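Long-range contacts in tripeptidase (Staphylococcus aureus subsp. aureus, PDB 3RZA), which is a metal-dependent peptidase of the M20/M25/M40 family that probably hydrolyses tripeptides at a site holding two metal ions: residues A[30-36]-A[126-132]; A[153-157]-A[176-180]; A[204-210]-A[262-268]. All blocks are in the same frame, centred on the assembly; numbering follows the deposited sequence. Where two conformers were deposited one is given.

Contact 1. Residues A[30-36]-A[126-132]; sequences FLELVQI and LGADDKA. With ZN (zinc ion), chain C; CA (calcium ion), chain D.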
loop_
_atom_site.group_PDB
_atom_site.type_symbol
_atom_site.label_atom_id
_atom_site.label_comp_id
_atom_site.label_asym_id
_atom_site.label_seq_id
_atom_site.Cartn_x
_atom_site.Cartn_y
_atom_site.Cartn_z
ATOM N N PHE A 30 20.207 -0.434 36.378
ATOM C CA PHE A 30 19.470 0.002 35.187
ATOM C C PHE A 30 20.355 -0.056 33.940
ATOM O O PHE A 30 19.931 -0.564 32.911
ATOM C CB PHE A 30 18.939 1.431 35.381
ATOM C CG PHE A 30 18.241 1.976 34.190
ATOM C CD1 PHE A 30 17.047 1.421 33.782
ATOM C CD2 PHE A 30 18.786 3.009 33.441
ATOM C CE1 PHE A 30 16.394 1.867 32.693
ATOM C CE2 PHE A 30 18.107 3.491 32.298
ATOM C CZ PHE A 30 16.909 2.929 31.938
ATOM N N LEU A 31 21.586 0.473 34.049
ATOM C CA LEU A 31 22.517 0.504 32.915
ATOM C C LEU A 31 22.899 -0.919 32.470
ATOM O O LEU A 31 22.927 -1.214 31.272
ATOM C CB LEU A 31 23.767 1.358 33.233
ATOM C CG LEU A 31 23.533 2.873 33.465
ATOM C CD1 LEU A 31 24.764 3.546 34.057
ATOM C CD2 LEU A 31 23.083 3.609 32.216
ATOM N N GLU A 32 23.108 -1.807 33.437
ATOM C CA GLU A 32 23.381 -3.215 33.161
ATOM C C GLU A 32 22.270 -3.872 32.321
ATOM O O GLU A 32 22.556 -4.543 31.307
ATOM C CB GLU A 32 23.569 -3.991 34.479
ATOM C CG GLU A 32 24.150 -5.403 34.296
ATOM C CD GLU A 32 24.179 -6.229 35.571
ATOM O OE1 GLU A 32 23.975 -5.666 36.688
ATOM O OE2 GLU A 32 24.422 -7.458 35.447
ATOM N N LEU A 33 21.015 -3.645 32.726
ATOM C CA LEU A 33 19.872 -4.286 32.088
ATOM C C LEU A 33 19.605 -3.793 30.672
ATOM O O LEU A 33 19.304 -4.620 29.804
ATOM C CB LEU A 33 18.605 -4.158 32.930
ATOM C CG LEU A 33 18.549 -4.891 34.265
ATOM C CD1 LEU A 33 17.262 -4.498 34.967
ATOM C CD2 LEU A 33 18.629 -6.409 34.101
ATOM N N VAL A 34 19.714 -2.477 30.430
ATOM C CA VAL A 34 19.466 -1.912 29.071
ATOM C C VAL A 34 20.477 -2.445 28.023
ATOM O O VAL A 34 20.103 -2.723 26.881
ATOM C CB VAL A 34 19.420 -0.355 29.037
ATOM C CG1 VAL A 34 18.287 0.188 29.949
ATOM C CG2 VAL A 34 20.771 0.256 29.387
ATOM N N GLN A 35 21.706 -2.714 28.464
ATOM C CA GLN A 35 22.751 -3.259 27.610
ATOM C C GLN A 35 22.649 -4.772 27.311
ATOM O O GLN A 35 23.511 -5.304 26.631
ATOM C CB GLN A 35 24.125 -2.913 28.210
ATOM C CG GLN A 35 24.403 -1.399 28.233
ATOM C CD GLN A 35 25.709 -1.063 28.906
ATOM O OE1 GLN A 35 26.758 -1.105 28.285
ATOM N NE2 GLN A 35 25.653 -0.759 30.196
ATOM N N ILE A 36 21.635 -5.466 27.845
ATOM C CA ILE A 36 21.341 -6.849 27.463
ATOM C C ILE A 36 20.167 -6.787 26.497
ATOM O O ILE A 36 19.059 -6.439 26.908
ATOM C CB ILE A 36 20.949 -7.723 28.677
ATOM C CG1 ILE A 36 22.095 -7.828 29.691
ATOM C CG2 ILE A 36 20.582 -9.116 28.208
ATOM C CD1 ILE A 36 21.621 -8.075 31.113
ATOM N N LEU A 126 16.199 3.253 24.412
ATOM C CA LEU A 126 16.915 3.038 25.689
ATOM C C LEU A 126 16.473 1.722 26.318
ATOM O O LEU A 126 17.290 0.981 26.862
ATOM C CB LEU A 126 16.667 4.207 26.670
ATOM C CG LEU A 126 17.364 4.235 28.036
ATOM C CD1 LEU A 126 18.876 4.014 27.913
ATOM C CD2 LEU A 126 17.098 5.572 28.762
ATOM N N GLY A 127 15.186 1.432 26.257
ATOM C CA GLY A 127 14.618 0.357 27.042
ATOM C C GLY A 127 14.402 0.692 28.513
ATOM O O GLY A 127 14.296 -0.224 29.344
ATOM N N ALA A 128 14.252 1.985 28.836
ATOM C CA ALA A 128 13.658 2.386 30.137
ATOM C C ALA A 128 12.292 1.755 30.319
ATOM O O ALA A 128 11.931 1.334 31.415
ATOM C CB ALA A 128 13.567 3.893 30.248
ATOM N N ASP A 129 11.537 1.736 29.236
ATOM C CA ASP A 129 10.381 0.896 29.097
ATOM C C ASP A 129 10.837 -0.555 28.726
ATOM O O ASP A 129 11.137 -0.824 27.540
ATOM C CB ASP A 129 9.477 1.471 28.047
ATOM C CG ASP A 129 8.223 0.682 27.872
ATOM O OD1 ASP A 129 7.858 -0.139 28.721
ATOM O OD2 ASP A 129 7.557 0.893 26.844
ATOM N N ASP A 130 10.900 -1.497 29.675
ATOM C CA ASP A 130 10.424 -1.401 31.073
ATOM C C ASP A 130 11.508 -1.792 32.090
ATOM O O ASP A 130 11.211 -2.145 33.240
ATOM C CB ASP A 130 9.170 -2.264 31.227
ATOM C CG ASP A 130 8.371 -1.960 32.506
ATOM O OD1 ASP A 130 8.435 -0.798 32.979
ATOM O OD2 ASP A 130 7.729 -2.905 33.060
ATOM N N LYS A 131 12.771 -1.626 31.704
ATOM C CA LYS A 131 13.882 -2.027 32.547
ATOM C C LYS A 131 14.102 -1.077 33.764
ATOM O O LYS A 131 14.747 -1.464 34.712
ATOM C CB LYS A 131 15.153 -2.218 31.695
ATOM C CG LYS A 131 14.973 -3.354 30.655
ATOM C CD LYS A 131 16.054 -3.444 29.617
ATOM C CE LYS A 131 16.019 -4.819 28.955
ATOM N NZ LYS A 131 16.930 -4.973 27.763
ATOM N N ALA A 132 13.530 0.144 33.717
ATOM C CA ALA A 132 13.401 1.016 34.904
ATOM C C ALA A 132 12.602 0.319 35.985
ATOM O O ALA A 132 13.008 0.307 37.152
ATOM C CB ALA A 132 12.737 2.361 34.532
HETATM ZN ZN ZN C . 6.170 -1.288 29.005
HETATM CA CA CA D . 6.377 -0.248 25.573
HETATM O O HOH W 1 17.455 -2.850 26.212
HETATM O O HOH W 2 4.801 -0.706 27.541
#

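Contact 2. Residues A[153-157]-A[176-180]; sequences QIQFV and LLDAD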
loop_
_atom_site.group_PDB
_atom_site.type_symbol
_atom_site.label_atom_id
_atom_site.label_comp_id
_atom_site.label_asym_id
_atom_site.label_seq_id
_atom_site.Cartn_x
_atom_site.Cartn_y
_atom_site.Cartn_z
ATOM N N GLN A 153 4.203 -11.345 52.084
ATOM C CA GLN A 153 4.540 -12.082 50.886
ATOM C C GLN A 153 4.498 -11.106 49.740
ATOM O O GLN A 153 3.580 -10.299 49.675
ATOM C CB GLN A 153 3.549 -13.214 50.627
ATOM C CG GLN A 153 3.939 -14.162 49.513
ATOM C CD GLN A 153 2.996 -15.339 49.428
ATOM O OE1 GLN A 153 3.027 -16.212 50.282
ATOM N NE2 GLN A 153 2.116 -15.343 48.420
ATOM N N ILE A 154 5.502 -11.187 48.859
ATOM C CA ILE A 154 5.587 -10.369 47.650
ATOM C C ILE A 154 5.977 -11.293 46.498
ATOM O O ILE A 154 6.954 -12.051 46.619
ATOM C CB ILE A 154 6.664 -9.247 47.757
ATOM C CG1 ILE A 154 6.625 -8.550 49.119
ATOM C CG2 ILE A 154 6.452 -8.231 46.664
ATOM C CD1 ILE A 154 7.737 -7.544 49.317
ATOM N N GLN A 155 5.216 -11.249 45.407
ATOM C CA GLN A 155 5.601 -11.918 44.150
ATOM C C GLN A 155 6.076 -10.904 43.106
ATOM O O GLN A 155 5.495 -9.821 42.984
ATOM C CB GLN A 155 4.461 -12.769 43.603
ATOM C CG GLN A 155 4.195 -13.974 44.459
ATOM C CD GLN A 155 3.231 -14.954 43.838
ATOM O OE1 GLN A 155 2.178 -14.569 43.354
ATOM N NE2 GLN A 155 3.563 -16.234 43.896
ATOM N N PHE A 156 7.160 -11.249 42.402
ATOM C CA PHE A 156 7.715 -10.442 41.331
ATOM C C PHE A 156 7.499 -11.224 40.053
ATOM O O PHE A 156 8.070 -12.315 39.890
ATOM C CB PHE A 156 9.192 -10.184 41.575
ATOM C CG PHE A 156 9.445 -9.318 42.770
ATOM C CD1 PHE A 156 9.416 -9.851 44.047
ATOM C CD2 PHE A 156 9.693 -7.954 42.622
ATOM C CE1 PHE A 156 9.620 -9.044 45.157
ATOM C CE2 PHE A 156 9.924 -7.139 43.732
ATOM C CZ PHE A 156 9.884 -7.675 44.992
ATOM N N VAL A 157 6.623 -10.700 39.194
ATOM C CA VAL A 157 6.164 -11.388 37.990
ATOM C C VAL A 157 6.828 -10.715 36.788
ATOM O O VAL A 157 6.521 -9.562 36.472
ATOM C CB VAL A 157 4.604 -11.333 37.861
ATOM C CG1 VAL A 157 4.148 -12.027 36.611
ATOM C CG2 VAL A 157 3.944 -11.964 39.086
ATOM N N LEU A 176 0.469 -20.229 39.427
ATOM C CA LEU A 176 1.680 -19.734 40.077
ATOM C C LEU A 176 1.456 -18.449 40.901
ATOM O O LEU A 176 2.282 -18.138 41.753
ATOM C CB LEU A 176 2.792 -19.512 39.043
ATOM C CG LEU A 176 3.283 -20.757 38.289
ATOM C CD1 LEU A 176 4.222 -20.388 37.137
ATOM C CD2 LEU A 176 3.965 -21.765 39.243
ATOM N N LEU A 177 0.366 -17.707 40.637
ATOM C CA LEU A 177 0.100 -16.439 41.315
ATOM C C LEU A 177 -0.592 -16.653 42.647
ATOM O O LEU A 177 -1.436 -17.523 42.778
ATOM C CB LEU A 177 -0.762 -15.511 40.442
ATOM C CG LEU A 177 -0.264 -15.139 39.040
ATOM C CD1 LEU A 177 -1.057 -13.952 38.510
ATOM C CD2 LEU A 177 1.231 -14.824 39.011
ATOM N N ASP A 178 -0.236 -15.822 43.625
ATOM C CA ASP A 178 -0.825 -15.864 44.964
ATOM C C ASP A 178 -0.680 -14.458 45.542
ATOM O O ASP A 178 0.347 -14.134 46.183
ATOM C CB ASP A 178 -0.124 -16.926 45.837
ATOM C CG ASP A 178 -0.714 -17.037 47.227
ATOM O OD1 ASP A 178 -1.909 -16.759 47.402
ATOM O OD2 ASP A 178 0.016 -17.439 48.154
ATOM N N ALA A 179 -1.670 -13.609 45.245
ATOM C CA ALA A 179 -1.681 -12.210 45.685
ATOM C C ALA A 179 -3.114 -11.730 45.861
ATOM O O ALA A 179 -3.997 -12.154 45.127
ATOM C CB ALA A 179 -0.957 -11.334 44.666
ATOM N N ASP A 180 -3.320 -10.850 46.839
ATOM C CA ASP A 180 -4.599 -10.132 47.041
ATOM C C ASP A 180 -4.769 -8.936 46.086
ATOM O O ASP A 180 -5.882 -8.599 45.718
ATOM C CB ASP A 180 -4.699 -9.631 48.478
ATOM C CG ASP A 180 -4.743 -10.775 49.499
ATOM O OD1 ASP A 180 -5.647 -11.628 49.396
ATOM O OD2 ASP A 180 -3.871 -10.823 50.390
#

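Contact 3. Residues A[204-210]-A[262-268]; sequences ISAKIIG and DEVILEA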
loop_
_atom_site.group_PDB
_atom_site.type_symbol
_atom_site.label_atom_id
_atom_site.label_comp_id
_atom_site.label_asym_id
_atom_site.label_seq_id
_atom_site.Cartn_x
_atom_site.Cartn_y
_atom_site.Cartn_z
ATOM N N ILE A 204 -9.890 -4.216 14.097
ATOM C CA ILE A 204 -10.877 -4.506 13.048
ATOM C C ILE A 204 -10.157 -4.384 11.712
ATOM O O ILE A 204 -9.486 -3.384 11.441
ATOM C CB ILE A 204 -12.152 -3.598 13.126
ATOM C CG1 ILE A 204 -13.078 -3.835 11.919
ATOM C CG2 ILE A 204 -11.784 -2.145 13.229
ATOM C CD1 ILE A 204 -14.529 -3.391 12.142
ATOM N N SER A 205 -10.236 -5.439 10.913
ATOM C CA SER A 205 -9.698 -5.414 9.565
ATOM C C SER A 205 -10.803 -5.706 8.547
ATOM O O SER A 205 -11.711 -6.476 8.821
ATOM C CB SER A 205 -8.573 -6.416 9.443
ATOM O OG SER A 205 -7.529 -6.095 10.340
ATOM N N ALA A 206 -10.710 -5.060 7.382
ATOM C CA ALA A 206 -11.693 -5.197 6.329
ATOM C C ALA A 206 -10.988 -5.424 4.967
ATOM O O ALA A 206 -10.072 -4.667 4.604
ATOM C CB ALA A 206 -12.585 -3.967 6.285
ATOM N N LYS A 207 -11.340 -6.514 4.285
ATOM C CA LYS A 207 -10.992 -6.721 2.871
ATOM C C LYS A 207 -12.202 -6.346 2.037
ATOM O O LYS A 207 -13.259 -7.008 2.139
ATOM C CB LYS A 207 -10.598 -8.162 2.626
ATOM C CG LYS A 207 -10.336 -8.523 1.148
ATOM C CD LYS A 207 -9.676 -9.846 1.078
ATOM C CE LYS A 207 -9.810 -10.487 -0.273
ATOM N NZ LYS A 207 -9.296 -11.883 -0.199
ATOM N N ILE A 208 -12.057 -5.286 1.227
ATOM C CA ILE A 208 -13.129 -4.780 0.382
ATOM C C ILE A 208 -12.837 -5.262 -1.042
ATOM O O ILE A 208 -11.770 -4.968 -1.584
ATOM C CB ILE A 208 -13.218 -3.220 0.402
ATOM C CG1 ILE A 208 -13.358 -2.660 1.842
ATOM C CG2 ILE A 208 -14.376 -2.746 -0.462
ATOM C CD1 ILE A 208 -14.573 -3.155 2.594
ATOM N N ILE A 209 -13.764 -6.022 -1.621
ATOM C CA ILE A 209 -13.646 -6.513 -3.002
ATOM C C ILE A 209 -14.623 -5.775 -3.924
ATOM O O ILE A 209 -15.814 -5.632 -3.593
ATOM C CB ILE A 209 -13.949 -8.029 -3.082
ATOM C CG1 ILE A 209 -12.962 -8.837 -2.229
ATOM C CG2 ILE A 209 -13.940 -8.522 -4.547
ATOM C CD1 ILE A 209 -11.533 -8.727 -2.671
ATOM N N GLY A 210 -14.127 -5.344 -5.083
ATOM C CA GLY A 210 -14.956 -4.808 -6.156
ATOM C C GLY A 210 -14.833 -5.696 -7.358
ATOM O O GLY A 210 -14.730 -6.917 -7.213
ATOM N N ASP A 262 -9.865 -3.558 -7.761
ATOM C CA ASP A 262 -10.829 -4.569 -7.258
ATOM C C ASP A 262 -10.562 -5.085 -5.829
ATOM O O ASP A 262 -11.284 -5.995 -5.379
ATOM C CB ASP A 262 -10.973 -5.738 -8.243
ATOM C CG ASP A 262 -9.741 -6.633 -8.311
ATOM O OD1 ASP A 262 -8.684 -6.267 -7.777
ATOM O OD2 ASP A 262 -9.837 -7.699 -8.961
ATOM N N GLU A 263 -9.565 -4.529 -5.134
ATOM C CA GLU A 263 -9.245 -4.942 -3.772
ATOM C C GLU A 263 -8.594 -3.862 -2.947
ATOM O O GLU A 263 -7.611 -3.265 -3.377
ATOM C CB GLU A 263 -8.343 -6.170 -3.763
ATOM C CG GLU A 263 -7.903 -6.633 -2.346
ATOM C CD GLU A 263 -7.346 -8.049 -2.306
ATOM O OE1 GLU A 263 -7.362 -8.717 -3.335
ATOM O OE2 GLU A 263 -6.888 -8.498 -1.237
ATOM N N VAL A 264 -9.091 -3.706 -1.720
ATOM C CA VAL A 264 -8.495 -2.847 -0.718
ATOM C C VAL A 264 -8.466 -3.586 0.606
ATOM O O VAL A 264 -9.473 -4.189 1.003
ATOM C CB VAL A 264 -9.316 -1.554 -0.561
ATOM C CG1 VAL A 264 -8.868 -0.774 0.657
ATOM C CG2 VAL A 264 -9.174 -0.698 -1.801
ATOM N N ILE A 265 -7.330 -3.519 1.298
ATOM C CA ILE A 265 -7.190 -4.033 2.665
ATOM C C ILE A 265 -7.099 -2.843 3.583
ATOM O O ILE A 265 -6.270 -1.950 3.336
ATOM C CB ILE A 265 -5.910 -4.892 2.846
ATOM C CG1 ILE A 265 -5.871 -6.056 1.846
ATOM C CG2 ILE A 265 -5.792 -5.381 4.304
ATOM C CD1 ILE A 265 -7.011 -7.059 1.966
ATOM N N LEU A 266 -8.008 -2.792 4.570
ATOM C CA LEU A 266 -8.007 -1.786 5.639
ATOM C C LEU A 266 -7.614 -2.471 6.924
ATOM O O LEU A 266 -8.092 -3.564 7.187
ATOM C CB LEU A 266 -9.412 -1.198 5.857
ATOM C CG LEU A 266 -10.105 -0.391 4.769
ATOM C CD1 LEU A 266 -9.216 0.722 4.328
ATOM C CD2 LEU A 266 -10.506 -1.263 3.609
ATOM N N GLU A 267 -6.794 -1.808 7.742
ATOM C CA GLU A 267 -6.524 -2.262 9.136
ATOM C C GLU A 267 -6.774 -1.131 10.110
ATOM O O GLU A 267 -6.168 -0.044 9.981
ATOM C CB GLU A 267 -5.103 -2.783 9.292
ATOM C CG GLU A 267 -4.791 -3.954 8.349
ATOM C CD GLU A 267 -3.397 -4.544 8.561
ATOM O OE1 GLU A 267 -3.002 -4.785 9.725
ATOM O OE2 GLU A 267 -2.696 -4.739 7.555
ATOM N N ALA A 268 -7.660 -1.390 11.068
ATOM C CA ALA A 268 -8.189 -0.377 11.965
ATOM C C ALA A 268 -8.154 -0.864 13.410
ATOM O O ALA A 268 -7.860 -2.040 13.682
ATOM C CB ALA A 268 -9.624 -0.006 11.559
HETATM O O HOH W 3 -6.642 -4.314 12.407
#

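Contact 1. Residues A[30-36]-A[126-132]
K131 reaches out from the start of helix 128-147 to the C-terminal end of helix 23-34, where its ammonium group closes off the last turn. The side chain is extended beyond CG, which carries K131 NZ to 2.7 Å from I36 O, nearly in line with that carbonyl, and to 3.2 Å from L33 O. The latter oxygen also accepts from I36 N, which comes from the opposite face of its plane. A water 2.7 Å from K131 NZ bridges to V34 O, and S38 supplies a further bond, so the buried charge is ringed by oxygens. Packing is tight beside it: V34 CB lies 3.3 Å from L126 O, V34 CG1 sits over one face of the F30 ring, and the ring's edge meets A132 N (F30 CE1 to N, 3.5 Å) and A128 CA. By contrast, the exposed E32 and Q35 contribute nothing to the contact, Q35 pointing away from it. On the far side of the second segment D129 spans both ions, with OD1 on zinc and OD2 on calcium, each at 2.1 Å. A cis peptide follows it, as expected of the bridging aspartate in the dinuclear site of M20 peptidases.

Contact 2. Residues A[153-157]-A[176-180]
Around Q155 and A179, whose CA atoms are 7.4 Å apart, the end-to-end lines of residues 153-157 and 176-179 run 124° apart, and no backbone-to-backbone hydrogen bond joins the strand to the irregular loop. Side-chain amides do that work instead. Q155 extends from the strand with CG anti to its carbonyl carbon (chi1 -69°) and presents both ends of its amide to the loop: OE1 accepts from D178 N at 2.7 Å, while NE2 donates to L176 O at 3.1 Å, in the plane of that carbonyl. Bound at both ends, and with NE2 also bonded to T80, this buried amide is fixed against a flip. The loop is the last part of a beta-alpha-beta crossover, which leaves strand 154-159, includes helix 167-171 and enters the parallel strand 181-184 beyond the intervening strand 93-98. Nearer the surface, Q153 NE2 donates almost straight to D178 OD2 (3.0 Å), meeting the oxygen from above the carboxylate plane, and bonds weakly to D178 O. The same carboxylate oxygen forms a salt bridge with K92. At the other end of the contact the interaction becomes apolar, as V157 CG2 touches L177 CD2 at 3.9 Å, the two side chains crossing at about a right angle.

Contact 3. Residues A[204-210]-A[262-268]
I204 faces A268 and I209 faces E263 at the two ends of a regular antiparallel ladder, which G210 N extends by one more bond, to D262 O. Three hydrogen-bonded pairs, I204 with A268, A206 with L266 and I208 with V264, each contribute two backbone bonds; L266 N to A206 O is nearly straight, at 2.8 Å and 178°. CA-H...O contacts fill in between them, among them E263 CA to I208 O at 3.3 Å.

K207 belongs to the more open face, shared with S205, I209, E263, I265 and E267. With CG anti to the backbone N (chi1 175°), its chain rises off the sheet and runs toward the I209/E263 end of the ladder, where the I265 and E263 side chains come to it. K207 CB and CG rest against I265 CD1, which lies 3.7 Å from K207 CG. CD touches both that methyl and E263 OE2, and K207 CE approaches E263 OE2 at 3.7 Å. K207 NZ ends 4.3 Å from E263 OE2, beyond salt-bridge range. Further along this face, a water joins S205 OG to A268 O, and E267 packs on T257 of the second subunit.

On the other face, in the conformers described (one of two for I204 and L266), I208 CG1 meets L266 CD2 at 3.6 Å, and I204 CG2 presses on A268 CB at a tight 3.5 Å. Helices 224-234 and 275-295 cover this layer. Strands 244-253 and 299-312 flank the pair, giving the four-stranded antiparallel sheet backed by two helices known from the lid or dimerisation domain of M20 peptidases. The chemistry thus divides by face: the buried side is held by hydrocarbon against the helices, whereas on the open side K207 uses its methylenes for apolar contact and its charge probably acts on E263 only at longer range.

In the fold
From the N terminus the chain passes through helix 23-34, and contact 1 closes a loop of 89 residues where helix 128-147 begins. That helix leads into strand 154-159, on which contact 2 closes a shorter loop of 18 residues before strand 181-184. Contact 3 follows, with 51 residues between its segments. The three are in series, so none nests or crosses. Contact 1 joins helix 23-34 to the helix start carrying the metal ligand D129; contact 2, centred about 23 Å away, holds the crossover's returning loop against strand 154-159. Contact 3, centred about 39 and 44 Å from them across the chain's centre, pairs strands 194-209 and 263-272 of the branched sheet that contact 2 also reaches.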